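Local coordinates for protein endoglucanase EG-II (Hypocrea jecorina, PDB 3QR3) that probably hydrolyses internal beta-1,4-glucosidic bonds in cellulose, as a family 5 endoglucanase with a TIM-barrel catalytic domain, at residues A11-G16 / L62-Q67; D185-G190 / D217-L222; G263-S268 / T316-V321; C100-H105 / S127-L132; D272-I277 / S322-R327. All blocks are in the same frame, centred on the assembly; numbering follows the deposited sequence.

Contact 1. Residues A11-G16 / L62-Q67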
# COMPACT_ATOMS: atom_id res chain seq x y z
N ALA A 11 7.40 -1.63 6.25
CA ALA A 11 6.57 -2.63 6.93
C ALA A 11 6.96 -2.85 8.40
O ALA A 11 8.03 -2.44 8.84
CB ALA A 11 6.62 -3.95 6.15
N GLY A 12 6.08 -3.52 9.14
CA GLY A 12 6.34 -3.84 10.53
C GLY A 12 5.12 -3.74 11.43
O GLY A 12 4.89 -4.63 12.28
N PHE A 13 4.33 -2.68 11.27
CA PHE A 13 3.08 -2.57 12.03
C PHE A 13 2.11 -3.68 11.59
O PHE A 13 1.07 -3.91 12.23
CB PHE A 13 2.43 -1.19 11.86
CG PHE A 13 2.94 -0.13 12.83
CD1 PHE A 13 2.51 -0.11 14.14
CD2 PHE A 13 3.81 0.86 12.39
CE1 PHE A 13 2.96 0.88 15.02
CE2 PHE A 13 4.26 1.85 13.27
CZ PHE A 13 3.84 1.84 14.59
N ASP A 14 2.47 -4.38 10.52
CA ASP A 14 1.64 -5.45 10.00
C ASP A 14 2.21 -6.84 10.27
O ASP A 14 1.61 -7.84 9.88
CB ASP A 14 1.49 -5.29 8.49
CG ASP A 14 2.82 -5.32 7.79
OD1 ASP A 14 3.75 -4.67 8.30
OD2 ASP A 14 2.94 -6.01 6.76
N PHE A 15 3.38 -6.92 10.89
CA PHE A 15 3.92 -8.24 11.19
C PHE A 15 2.94 -8.92 12.13
O PHE A 15 2.40 -8.29 13.04
CB PHE A 15 5.31 -8.15 11.79
CG PHE A 15 6.38 -7.81 10.79
CD1 PHE A 15 6.03 -7.34 9.54
CD2 PHE A 15 7.72 -7.95 11.10
CE1 PHE A 15 6.99 -7.02 8.60
CE2 PHE A 15 8.70 -7.63 10.17
CZ PHE A 15 8.34 -7.16 8.93
N GLY A 16 2.69 -10.20 11.89
CA GLY A 16 1.68 -10.91 12.65
C GLY A 16 0.34 -11.00 11.92
O GLY A 16 -0.57 -11.65 12.42
N LEU A 62 2.47 2.53 4.52
CA LEU A 62 2.69 2.14 5.91
C LEU A 62 1.65 1.11 6.34
O LEU A 62 0.60 1.46 6.91
CB LEU A 62 2.62 3.37 6.82
CG LEU A 62 3.46 4.59 6.43
CD1 LEU A 62 3.32 5.70 7.48
CD2 LEU A 62 4.93 4.23 6.25
N PRO A 63 1.93 -0.17 6.07
CA PRO A 63 1.01 -1.26 6.38
C PRO A 63 0.79 -1.38 7.87
O PRO A 63 1.75 -1.29 8.64
CB PRO A 63 1.77 -2.51 5.90
CG PRO A 63 2.76 -2.01 4.94
CD PRO A 63 3.16 -0.65 5.43
N VAL A 64 -0.46 -1.58 8.28
CA VAL A 64 -0.76 -1.79 9.69
C VAL A 64 -1.99 -2.67 9.84
O VAL A 64 -2.92 -2.62 9.01
CB VAL A 64 -0.96 -0.46 10.44
CG1 VAL A 64 -2.03 0.37 9.77
CG2 VAL A 64 -1.30 -0.73 11.92
N GLY A 65 -2.00 -3.49 10.88
CA GLY A 65 -3.12 -4.37 11.13
C GLY A 65 -4.31 -3.62 11.68
O GLY A 65 -4.17 -2.77 12.56
N TRP A 66 -5.49 -3.92 11.16
CA TRP A 66 -6.74 -3.41 11.70
C TRP A 66 -6.80 -3.66 13.21
O TRP A 66 -7.08 -2.75 13.99
CB TRP A 66 -7.90 -4.11 11.00
CG TRP A 66 -9.27 -3.64 11.30
CD1 TRP A 66 -9.66 -2.71 12.23
CD2 TRP A 66 -10.47 -4.12 10.68
NE1 TRP A 66 -11.04 -2.56 12.20
CE2 TRP A 66 -11.55 -3.43 11.27
CE3 TRP A 66 -10.73 -5.07 9.69
CZ2 TRP A 66 -12.88 -3.66 10.89
CZ3 TRP A 66 -12.04 -5.30 9.32
CH2 TRP A 66 -13.10 -4.60 9.92
N GLN A 67 -6.52 -4.89 13.61
CA GLN A 67 -6.61 -5.28 15.02
C GLN A 67 -5.71 -4.42 15.89
O GLN A 67 -6.05 -4.10 17.03
CB GLN A 67 -6.27 -6.77 15.22
CG GLN A 67 -7.34 -7.73 14.68
CD GLN A 67 -7.15 -8.07 13.21
OE1 GLN A 67 -6.64 -7.27 12.42
NE2 GLN A 67 -7.54 -9.29 12.83
O HOH W 1 4.42 -0.59 9.04

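Contact 2. Residues D185-G190 / D217-L222. With SO4 (sulfate ion), chain C; SO4 (sulfate ion), chain D.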
# COMPACT_ATOMS: atom_id res chain seq x y z
N ASP A 185 -8.81 -10.87 -6.24
CA ASP A 185 -7.61 -11.59 -6.67
C ASP A 185 -6.32 -10.97 -6.12
O ASP A 185 -5.35 -10.79 -6.86
CB ASP A 185 -7.55 -11.66 -8.20
CG ASP A 185 -8.46 -12.73 -8.76
OD1 ASP A 185 -8.16 -13.94 -8.59
OD2 ASP A 185 -9.48 -12.37 -9.39
N TRP A 186 -6.31 -10.67 -4.83
CA TRP A 186 -5.14 -10.13 -4.16
C TRP A 186 -4.68 -8.84 -4.84
O TRP A 186 -3.49 -8.54 -4.90
CB TRP A 186 -4.01 -11.16 -4.17
CG TRP A 186 -4.44 -12.53 -3.75
CD1 TRP A 186 -4.97 -13.50 -4.56
CD2 TRP A 186 -4.35 -13.10 -2.44
NE1 TRP A 186 -5.23 -14.64 -3.82
CE2 TRP A 186 -4.85 -14.42 -2.52
CE3 TRP A 186 -3.88 -12.63 -1.21
CZ2 TRP A 186 -4.92 -15.27 -1.41
CZ3 TRP A 186 -3.95 -13.47 -0.10
CH2 TRP A 186 -4.46 -14.78 -0.21
N GLN A 187 -5.64 -8.07 -5.35
CA GLN A 187 -5.33 -6.82 -6.04
C GLN A 187 -4.48 -6.98 -7.30
O GLN A 187 -3.93 -6.00 -7.79
CB GLN A 187 -4.62 -5.86 -5.09
CG GLN A 187 -5.55 -5.17 -4.10
CD GLN A 187 -4.81 -4.13 -3.28
OE1 GLN A 187 -4.34 -4.42 -2.18
NE2 GLN A 187 -4.65 -2.93 -3.83
N SER A 188 -4.39 -8.19 -7.83
CA SER A 188 -3.53 -8.38 -9.00
C SER A 188 -3.90 -7.50 -10.19
O SER A 188 -5.06 -7.45 -10.62
CB SER A 188 -3.53 -9.84 -9.46
OG SER A 188 -2.81 -9.94 -10.68
N ALA A 189 -2.90 -6.79 -10.70
CA ALA A 189 -3.08 -5.96 -11.88
C ALA A 189 -3.48 -6.81 -13.08
O ALA A 189 -4.16 -6.33 -13.98
CB ALA A 189 -1.78 -5.17 -12.17
N GLY A 190 -3.06 -8.07 -13.09
CA GLY A 190 -3.38 -8.96 -14.19
C GLY A 190 -4.84 -9.38 -14.26
O GLY A 190 -5.37 -9.65 -15.34
N ASP A 217 -6.15 0.77 -7.07
CA ASP A 217 -4.95 0.33 -6.35
C ASP A 217 -4.65 -1.11 -6.75
O ASP A 217 -5.42 -2.01 -6.42
CB ASP A 217 -5.24 0.41 -4.84
CG ASP A 217 -4.01 0.27 -3.98
OD1 ASP A 217 -3.08 -0.47 -4.37
OD2 ASP A 217 -3.98 0.89 -2.88
N VAL A 218 -3.56 -1.35 -7.48
CA VAL A 218 -3.20 -2.71 -7.86
C VAL A 218 -1.85 -3.16 -7.32
O VAL A 218 -1.03 -2.33 -6.94
CB VAL A 218 -3.21 -2.91 -9.40
CG1 VAL A 218 -4.64 -2.77 -9.95
CG2 VAL A 218 -2.26 -1.93 -10.07
N HIS A 219 -1.65 -4.48 -7.28
CA HIS A 219 -0.40 -5.11 -6.90
C HIS A 219 0.06 -6.01 -8.04
O HIS A 219 -0.76 -6.52 -8.79
CB HIS A 219 -0.61 -5.99 -5.67
CG HIS A 219 -0.84 -5.23 -4.41
ND1 HIS A 219 -0.78 -5.81 -3.16
CD2 HIS A 219 -1.10 -3.91 -4.19
CE1 HIS A 219 -1.00 -4.90 -2.23
NE2 HIS A 219 -1.20 -3.74 -2.83
N LYS A 220 1.36 -6.22 -8.17
CA LYS A 220 1.85 -7.21 -9.13
C LYS A 220 3.28 -7.60 -8.82
O LYS A 220 4.15 -6.75 -8.66
CB LYS A 220 1.77 -6.67 -10.57
CG LYS A 220 1.76 -7.76 -11.64
CD LYS A 220 0.55 -8.71 -11.47
CE LYS A 220 0.57 -9.83 -12.51
NZ LYS A 220 1.75 -10.75 -12.36
N TYR A 221 3.51 -8.91 -8.73
CA TYR A 221 4.85 -9.43 -8.52
C TYR A 221 5.40 -10.04 -9.80
O TYR A 221 4.70 -10.13 -10.82
CB TYR A 221 4.88 -10.42 -7.33
CG TYR A 221 4.72 -9.67 -6.04
CD1 TYR A 221 5.80 -8.98 -5.48
CD2 TYR A 221 3.49 -9.57 -5.41
CE1 TYR A 221 5.66 -8.26 -4.32
CE2 TYR A 221 3.34 -8.85 -4.25
CZ TYR A 221 4.43 -8.19 -3.71
OH TYR A 221 4.29 -7.47 -2.56
N LEU A 222 6.67 -10.41 -9.77
CA LEU A 222 7.37 -10.73 -11.00
C LEU A 222 7.86 -12.17 -11.04
O LEU A 222 8.48 -12.59 -12.01
CB LEU A 222 8.54 -9.76 -11.24
CG LEU A 222 8.17 -8.34 -11.70
CD1 LEU A 222 7.44 -7.55 -10.60
CD2 LEU A 222 9.42 -7.58 -12.15
S SO4 C . -2.84 -12.67 -12.92
O1 SO4 C . -3.35 -12.02 -11.72
O2 SO4 C . -3.94 -12.91 -13.86
O3 SO4 C . -1.86 -11.79 -13.55
O4 SO4 C . -2.22 -13.93 -12.54
S SO4 D . -5.69 -17.89 -5.30
O1 SO4 D . -6.01 -17.69 -3.89
O2 SO4 D . -6.39 -19.08 -5.79
O3 SO4 D . -6.14 -16.73 -6.06
O4 SO4 D . -4.26 -18.07 -5.46
O HOH W 2 -3.67 -1.97 -1.19

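Contact 3. Residues G263-S268 / T316-V321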
# COMPACT_ATOMS: atom_id res chain seq x y z
N GLY A 263 11.01 -7.84 -6.07
CA GLY A 263 11.66 -9.06 -6.49
C GLY A 263 12.97 -9.26 -5.76
O GLY A 263 13.38 -8.42 -4.95
N GLY A 264 13.63 -10.37 -6.04
CA GLY A 264 14.92 -10.64 -5.43
C GLY A 264 15.96 -9.61 -5.85
O GLY A 264 15.80 -8.92 -6.86
N ASN A 265 17.03 -9.51 -5.07
CA ASN A 265 18.14 -8.64 -5.45
C ASN A 265 19.10 -9.43 -6.34
O ASN A 265 20.22 -9.72 -5.95
CB ASN A 265 18.83 -8.10 -4.21
CG ASN A 265 17.95 -7.15 -3.43
OD1 ASN A 265 17.66 -6.05 -3.90
ND2 ASN A 265 17.49 -7.59 -2.26
N VAL A 266 18.62 -9.80 -7.52
CA VAL A 266 19.33 -10.67 -8.45
C VAL A 266 19.14 -10.16 -9.88
O VAL A 266 18.21 -9.38 -10.16
CB VAL A 266 18.80 -12.11 -8.36
CG1 VAL A 266 19.09 -12.71 -7.00
CG2 VAL A 266 17.30 -12.15 -8.66
N GLN A 267 20.01 -10.60 -10.79
CA GLN A 267 20.03 -10.09 -12.16
C GLN A 267 18.69 -10.20 -12.90
O GLN A 267 18.29 -9.26 -13.59
CB GLN A 267 21.12 -10.79 -12.98
CG GLN A 267 21.36 -10.16 -14.34
CD GLN A 267 21.80 -8.70 -14.24
OE1 GLN A 267 22.62 -8.35 -13.39
NE2 GLN A 267 21.25 -7.85 -15.10
N SER A 268 18.01 -11.34 -12.77
CA SER A 268 16.71 -11.52 -13.45
C SER A 268 15.71 -10.42 -13.10
O SER A 268 14.96 -9.95 -13.96
CB SER A 268 16.11 -12.89 -13.14
OG SER A 268 15.79 -13.03 -11.77
N THR A 316 23.37 2.31 2.50
CA THR A 316 23.58 1.64 1.22
C THR A 316 22.31 0.88 0.86
O THR A 316 21.76 0.17 1.70
CB THR A 316 24.76 0.66 1.28
OG1 THR A 316 25.88 1.32 1.88
CG2 THR A 316 25.15 0.19 -0.11
N ASP A 317 21.85 1.02 -0.39
CA ASP A 317 20.61 0.38 -0.84
C ASP A 317 20.85 -1.04 -1.32
O ASP A 317 21.97 -1.39 -1.66
CB ASP A 317 19.97 1.18 -1.98
CG ASP A 317 19.29 2.43 -1.47
OD1 ASP A 317 19.51 3.51 -2.06
OD2 ASP A 317 18.54 2.34 -0.47
N THR A 318 19.80 -1.85 -1.37
CA THR A 318 19.91 -3.17 -1.99
C THR A 318 20.08 -2.96 -3.49
O THR A 318 19.86 -1.87 -3.99
CB THR A 318 18.67 -4.06 -1.68
OG1 THR A 318 17.55 -3.63 -2.46
CG2 THR A 318 18.33 -4.01 -0.20
N SER A 319 20.48 -4.00 -4.21
CA SER A 319 20.74 -3.84 -5.63
C SER A 319 19.47 -3.53 -6.45
O SER A 319 19.52 -2.75 -7.40
CB SER A 319 21.50 -5.05 -6.19
OG SER A 319 20.77 -6.25 -5.99
N LEU A 320 18.34 -4.11 -6.07
CA LEU A 320 17.11 -3.85 -6.83
C LEU A 320 16.64 -2.41 -6.63
O LEU A 320 16.23 -1.75 -7.59
CB LEU A 320 16.00 -4.84 -6.45
CG LEU A 320 14.77 -4.77 -7.37
CD1 LEU A 320 15.10 -5.31 -8.75
CD2 LEU A 320 13.60 -5.53 -6.79
N VAL A 321 16.70 -1.92 -5.40
CA VAL A 321 16.32 -0.53 -5.15
C VAL A 321 17.26 0.41 -5.91
O VAL A 321 16.81 1.27 -6.68
CB VAL A 321 16.36 -0.20 -3.65
CG1 VAL A 321 16.29 1.31 -3.43
CG2 VAL A 321 15.21 -0.91 -2.91

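Contact 4. Residues C100-H105 / S127-L132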
# COMPACT_ATOMS: atom_id res chain seq x y z
N CYS A 100 1.81 9.71 2.04
CA CYS A 100 1.89 8.58 2.95
C CYS A 100 0.62 7.75 2.92
O CYS A 100 -0.46 8.21 3.29
CB CYS A 100 2.15 9.08 4.38
SG CYS A 100 3.53 8.22 5.18
N ILE A 101 0.77 6.50 2.47
CA ILE A 101 -0.38 5.61 2.34
C ILE A 101 -0.62 4.82 3.61
O ILE A 101 0.23 4.01 4.04
CB ILE A 101 -0.22 4.63 1.16
CG1 ILE A 101 0.06 5.38 -0.14
CG2 ILE A 101 -1.47 3.76 1.02
CD1 ILE A 101 0.36 4.46 -1.32
N VAL A 102 -1.76 5.07 4.23
CA VAL A 102 -2.20 4.30 5.39
C VAL A 102 -2.85 3.04 4.84
O VAL A 102 -3.86 3.11 4.15
CB VAL A 102 -3.19 5.11 6.25
CG1 VAL A 102 -3.83 4.23 7.35
CG2 VAL A 102 -2.50 6.32 6.85
N ASP A 103 -2.24 1.89 5.10
CA ASP A 103 -2.69 0.63 4.49
C ASP A 103 -3.17 -0.34 5.56
O ASP A 103 -2.38 -0.78 6.40
CB ASP A 103 -1.55 -0.00 3.67
CG ASP A 103 -1.67 -1.52 3.57
OD1 ASP A 103 -2.77 -2.02 3.23
OD2 ASP A 103 -0.66 -2.22 3.80
N ILE A 104 -4.46 -0.65 5.53
CA ILE A 104 -5.02 -1.63 6.46
C ILE A 104 -4.75 -3.02 5.89
O ILE A 104 -5.32 -3.40 4.88
CB ILE A 104 -6.53 -1.40 6.67
CG1 ILE A 104 -6.77 0.02 7.19
CG2 ILE A 104 -7.10 -2.39 7.68
CD1 ILE A 104 -6.11 0.30 8.54
N HIS A 105 -3.85 -3.77 6.52
CA HIS A 105 -3.29 -4.97 5.90
C HIS A 105 -4.13 -6.21 6.26
O HIS A 105 -3.63 -7.13 6.91
CB HIS A 105 -1.83 -5.13 6.36
CG HIS A 105 -0.91 -5.67 5.31
ND1 HIS A 105 -0.53 -4.93 4.20
CD2 HIS A 105 -0.29 -6.87 5.19
CE1 HIS A 105 0.28 -5.66 3.45
NE2 HIS A 105 0.44 -6.84 4.03
N SER A 127 -16.53 2.47 10.41
CA SER A 127 -16.19 3.08 11.69
C SER A 127 -14.67 3.25 11.86
O SER A 127 -14.21 4.25 12.41
CB SER A 127 -16.75 2.24 12.83
OG SER A 127 -15.85 2.18 13.91
N LEU A 128 -13.91 2.27 11.40
CA LEU A 128 -12.45 2.38 11.43
C LEU A 128 -12.01 3.55 10.54
O LEU A 128 -11.29 4.44 10.97
CB LEU A 128 -11.80 1.08 10.95
CG LEU A 128 -10.31 1.17 10.63
CD1 LEU A 128 -9.51 1.27 11.93
CD2 LEU A 128 -9.86 -0.03 9.78
N TRP A 129 -12.48 3.56 9.30
CA TRP A 129 -12.05 4.57 8.35
C TRP A 129 -12.58 5.96 8.67
O TRP A 129 -11.92 6.96 8.39
CB TRP A 129 -12.38 4.15 6.91
CG TRP A 129 -11.32 3.25 6.37
CD1 TRP A 129 -11.44 1.92 6.07
CD2 TRP A 129 -9.96 3.60 6.10
NE1 TRP A 129 -10.24 1.43 5.61
CE2 TRP A 129 -9.32 2.44 5.62
CE3 TRP A 129 -9.23 4.78 6.22
CZ2 TRP A 129 -7.97 2.43 5.26
CZ3 TRP A 129 -7.88 4.77 5.86
CH2 TRP A 129 -7.27 3.60 5.38
N SER A 130 -13.75 6.04 9.29
CA SER A 130 -14.31 7.34 9.65
C SER A 130 -13.38 8.01 10.67
O SER A 130 -13.10 9.21 10.59
CB SER A 130 -15.72 7.17 10.21
OG SER A 130 -16.32 8.42 10.47
N GLN A 131 -12.89 7.23 11.62
CA GLN A 131 -11.99 7.75 12.63
C GLN A 131 -10.65 8.18 12.06
O GLN A 131 -10.14 9.24 12.40
CB GLN A 131 -11.77 6.72 13.75
CG GLN A 131 -13.03 6.43 14.55
CD GLN A 131 -12.76 5.40 15.60
OE1 GLN A 131 -12.23 5.71 16.67
NE2 GLN A 131 -13.12 4.16 15.32
N LEU A 132 -10.07 7.35 11.19
CA LEU A 132 -8.81 7.71 10.55
C LEU A 132 -8.97 8.98 9.70
O LEU A 132 -8.13 9.86 9.73
CB LEU A 132 -8.30 6.55 9.69
CG LEU A 132 -7.83 5.35 10.51
CD1 LEU A 132 -7.57 4.15 9.61
CD2 LEU A 132 -6.59 5.74 11.31

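Contact 5. Residues D272-I277 / S322-R327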
# COMPACT_ATOMS: atom_id res chain seq x y z
N ASP A 272 13.98 -7.45 -15.25
CA ASP A 272 12.52 -7.42 -15.36
C ASP A 272 11.86 -6.25 -14.64
O ASP A 272 10.90 -5.65 -15.14
CB ASP A 272 11.90 -8.74 -14.89
CG ASP A 272 12.20 -9.90 -15.84
OD1 ASP A 272 12.80 -9.65 -16.91
OD2 ASP A 272 11.84 -11.05 -15.51
N MET A 273 12.35 -5.92 -13.46
CA MET A 273 11.78 -4.81 -12.71
C MET A 273 12.03 -3.50 -13.42
O MET A 273 11.18 -2.61 -13.42
CB MET A 273 12.32 -4.74 -11.29
CG MET A 273 11.79 -3.55 -10.50
SD MET A 273 10.00 -3.63 -10.26
CE MET A 273 9.86 -4.95 -9.05
N CYS A 274 13.20 -3.36 -14.03
CA CYS A 274 13.51 -2.12 -14.71
C CYS A 274 12.65 -1.96 -15.96
O CYS A 274 12.20 -0.87 -16.26
CB CYS A 274 15.01 -1.99 -15.00
SG CYS A 274 15.99 -1.59 -13.49
N GLN A 275 12.39 -3.06 -16.66
CA GLN A 275 11.46 -3.04 -17.79
C GLN A 275 10.06 -2.66 -17.32
O GLN A 275 9.39 -1.86 -17.96
CB GLN A 275 11.43 -4.40 -18.50
CG GLN A 275 12.73 -4.70 -19.23
CD GLN A 275 12.80 -6.10 -19.79
OE1 GLN A 275 11.94 -6.94 -19.51
NE2 GLN A 275 13.84 -6.36 -20.57
N GLN A 276 9.63 -3.22 -16.19
CA GLN A 276 8.31 -2.94 -15.67
C GLN A 276 8.17 -1.45 -15.34
O GLN A 276 7.22 -0.80 -15.76
CB GLN A 276 8.02 -3.77 -14.41
CG GLN A 276 6.56 -3.62 -13.94
CD GLN A 276 6.31 -4.32 -12.63
OE1 GLN A 276 6.66 -3.82 -11.56
NE2 GLN A 276 5.69 -5.49 -12.69
N ILE A 277 9.14 -0.94 -14.59
CA ILE A 277 9.14 0.45 -14.16
C ILE A 277 9.20 1.39 -15.36
O ILE A 277 8.55 2.43 -15.37
CB ILE A 277 10.34 0.73 -13.24
CG1 ILE A 277 10.26 -0.13 -11.99
CG2 ILE A 277 10.39 2.21 -12.85
CD1 ILE A 277 8.97 0.03 -11.22
N SER A 322 18.56 0.23 -5.69
CA SER A 322 19.58 1.08 -6.30
C SER A 322 19.48 1.08 -7.82
O SER A 322 19.52 2.13 -8.45
CB SER A 322 20.97 0.64 -5.86
OG SER A 322 21.96 1.34 -6.57
N SER A 323 19.34 -0.11 -8.40
CA SER A 323 19.32 -0.26 -9.86
C SER A 323 17.98 0.09 -10.52
O SER A 323 17.96 0.50 -11.67
CB SER A 323 19.71 -1.68 -10.27
OG SER A 323 20.93 -2.11 -9.68
N CYS A 324 16.86 -0.08 -9.81
CA CYS A 324 15.55 -0.02 -10.48
C CYS A 324 14.52 0.94 -9.88
O CYS A 324 13.79 1.61 -10.61
CB CYS A 324 14.94 -1.42 -10.58
SG CYS A 324 15.87 -2.53 -11.64
N LEU A 325 14.43 0.98 -8.55
CA LEU A 325 13.38 1.79 -7.93
C LEU A 325 13.80 3.23 -7.70
O LEU A 325 12.99 4.14 -7.86
CB LEU A 325 12.94 1.15 -6.61
CG LEU A 325 12.48 -0.29 -6.77
CD1 LEU A 325 11.98 -0.83 -5.44
CD2 LEU A 325 11.38 -0.38 -7.82
N ALA A 326 15.06 3.42 -7.32
CA ALA A 326 15.57 4.73 -6.95
C ALA A 326 15.53 5.70 -8.11
O ALA A 326 15.63 5.30 -9.27
CB ALA A 326 17.00 4.61 -6.42
N ARG A 327 15.37 6.98 -7.80
CA ARG A 327 15.46 8.03 -8.81
C ARG A 327 16.56 8.98 -8.40
O ARG A 327 16.30 9.97 -7.73
CB ARG A 327 14.13 8.78 -8.90
CG ARG A 327 12.99 7.96 -9.46
CD ARG A 327 11.68 8.75 -9.42
NE ARG A 327 10.73 8.27 -10.42
CZ ARG A 327 9.50 8.75 -10.56
NH1 ARG A 327 9.06 9.71 -9.75
NH2 ARG A 327 8.71 8.26 -11.50

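Contact 1. Residues A11-G16 / L62-Q67
This is a buried contact between a loop and a strand end: F13 and D14, in the turn after strand 5-11, rest on P63, V64 and G65 where strand 59-64 runs out. The two strands are neighbours in the TIM barrel, and the contact lies where both segments leave the C-terminal rim. F13 touches mainly through its CB, which comes within 3.7 Å of V64 CB. With chi1 at -86°, CG sits beside the backbone N, and the ring swings off the strand to meet Y86 and Y68. D14 lies alongside P63, the two side chains pointing the same way, and its carboxylate carbon CG is 3.5 Å from P63 CB. The carboxylate is held from its own side: in the type I turn from G12 to F15, G12 N gives D14 OD1 a bond of 2.7 Å, nearly straight at 165°. That bond helps hold the carboxylate's rotation beside the proline. The backbones share one weak hydrogen bond, G65 N to F13 O at 3.4 Å, just before helix 66-69 begins. W293 backs A11, D14 and P63. A water bridges the two backbones, accepting from F13 N at 3.1 Å and donating to P63 O at 2.8 Å.

Contact 2. Residues D185-G190 / D217-L222
Q187 lays its side chain across the end of strand 214-219 and meets D217 and H219. Its NE2 gives D217 O a bond of 2.9 Å at 164°; the acceptor lies in the amide plane, while NE2 stands well above the plane of that carbonyl. A second, weak bond runs from NE2 to D217 OD1. Q187 CB lies over the H219 ring, 4.2 Å from its centroid in a CH-pi contact. CG beside the backbone N (chi1 -77°) and an extended chain beyond carry the amide to D217, with OE1 above the H219 ring toward its rim. The backbones form a single bridge at S188 and H219: H219 N to Q187 O is 2.8 Å, and A189 N to H219 O is 2.9 Å. This lies at the C-terminal rim of the TIM barrel, where family 5 enzymes carry their active site. A leucine at Q187 would probably leave D217 O without this donor and the backbone N-H of E149 without OE1 as an acceptor. Further out, E149 also takes H219 ND1, while T259 and S180 hold the D217 carboxylate. W186 NE1, earlier in the loop, donates at 3.1 Å to O1 of the chain D sulfate, probably from the crystallisation liquor.

Contact 3. Residues G263-S268 / T316-V321
Two hydrogen bonds converge on the amide oxygen of N265, and both come from the start of helix 319-325. L320 N approaches OD1 at 3.0 Å, nearly straight at 161°, in the carbonyl plane and on a lone pair. T318 OG1 donates to the same oxygen at 2.8 Å, tilted 32° from that plane. The N265 and T318 side chains cross at about a right angle, and T318 can reach because its OG1 stands between its backbone N and carbonyl carbon (chi1 75°). The other end of the amide is used as well: ND2 is bonded to T305 O, so the group is fixed against flipping. T318 occupies the N-cap position, so N265 takes up a backbone N-H of the helix's first turn, and the partial positive charge expected at that helix end would probably polarise its carbonyl further. In the TIM barrel this joins the loop that follows strand 256-261 to the helix that ends the fold. Just beyond, helix 267-281 begins, with V266 at its N-cap. N265 is itself the centre of an inverse gamma turn, closed by a weak bond from V266 N to G264 O.

The rest is van der Waals contact. S319 OG comes to 3.2 Å from N265 CB. L320 sends its CG opposite its backbone N, laying CD2 against the bare backbone of G263, 3.4 Å from G263 O. The same leucine also packs on C269 and M273 of helix 267-281.

Contact 4. Residues C100-H105 / S127-L132
Behind V102 and I104, which face W129, the shortest polar bond runs from H105 ND1 to D103 OD2, 2.7 Å and 157°. The carboxylate oxygen uses its syn lone pair, and the bond holds the imidazole on the inner side of strand 99-104. The outer side is apolar. I104 and W129 slide past each other in opposite directions, and I104 CG1 comes tightly to 3.3 Å from W129 CZ2. The indole's CH2 has V102 O at its edge, in plane, at 3.7 Å. I104 and L128 meet tip to tip, CD1 to CD2 at 4.0 Å, L128 with its CG opposite the backbone N (chi1 166°). From its own helix, L132 lays CD1 over one face of the indole, while W129 NE1 is bonded to I146 O. With an alanine at W129, V102 and I104 would probably lose their aromatic neighbour and I146 O its donor. Strand and helix are a beta-alpha unit of the TIM barrel; the axes of 100-104 and 127-132 pass 11.8 Å apart at closest approach, nearly antiparallel at 161°. Y86 and I83 of helix 80-95 border V102 and L132, and W66 of helix 66-69 reaches I104 and L128.

Contact 5. Residues D272-I277 / S322-R327
A disulfide between two helices on the outside of the TIM barrel makes this contact: C274, on helix 267-281, is bonded to C324, near the end of helix 319-325. The SG atoms of C274 and C324 are 2.1 Å apart, and the bridge has a left-handed twist, chi3 -103°. C324 was modelled in two conformers, so its torsions hold for one of them. Both sulfurs sit beside their own backbone N, opposite the carbonyl carbon (chi1 -75° for C274 and -65° for C324), which turns them into the gap between the helices. C274 SG also lies 3.4 Å from S323 O.

Beside the bridge the contact is apolar. M273 CG, set opposite its backbone N, lies 3.8 Å from C324 CB; beyond it the chain bends about CB-CG and CG-SD. The same CG is 4.2 Å from L325 CD2, the two side chains crossing at a slant. I277, a turn further along, meets that methyl through its CD1, also at 4.2 Å and at about a right angle. L325 CD2 is thus shared by two residues of the facing helix, one on each successive turn. C324 lies in a wider pi-type turn that runs through 322-325, after which A326 leaves the helix. Y290 of strand 287-296 holds the end of this turn through L325 O and also touches I277. Such a cross-link, tying a late helix to its neighbour round the barrel, is in keeping with a secreted, disulfide-bearing fungal cellulase.

Contacts 1, 2 and 4 all reach the eight-stranded barrel sheet. Contacts 1 and 4 are joined directly, since strands 59-64 and 99-104 lie side by side: V64 N is 2.8 Å from D103 O, a probable hydrogen bond. Contact 2 lies across the barrel from contact 4, centres about 20 Å apart but nearest atoms about 5 Å; the rim around it, with E149 and E260, is consistent with the family 5 active site. Contacts 3 and 5 join the same two helices, 267-281 and 319-325, one at their starts and one further along, with centres about 9 Å apart. L222 links contact 2 to contact 5 by packing on M273 and Q276.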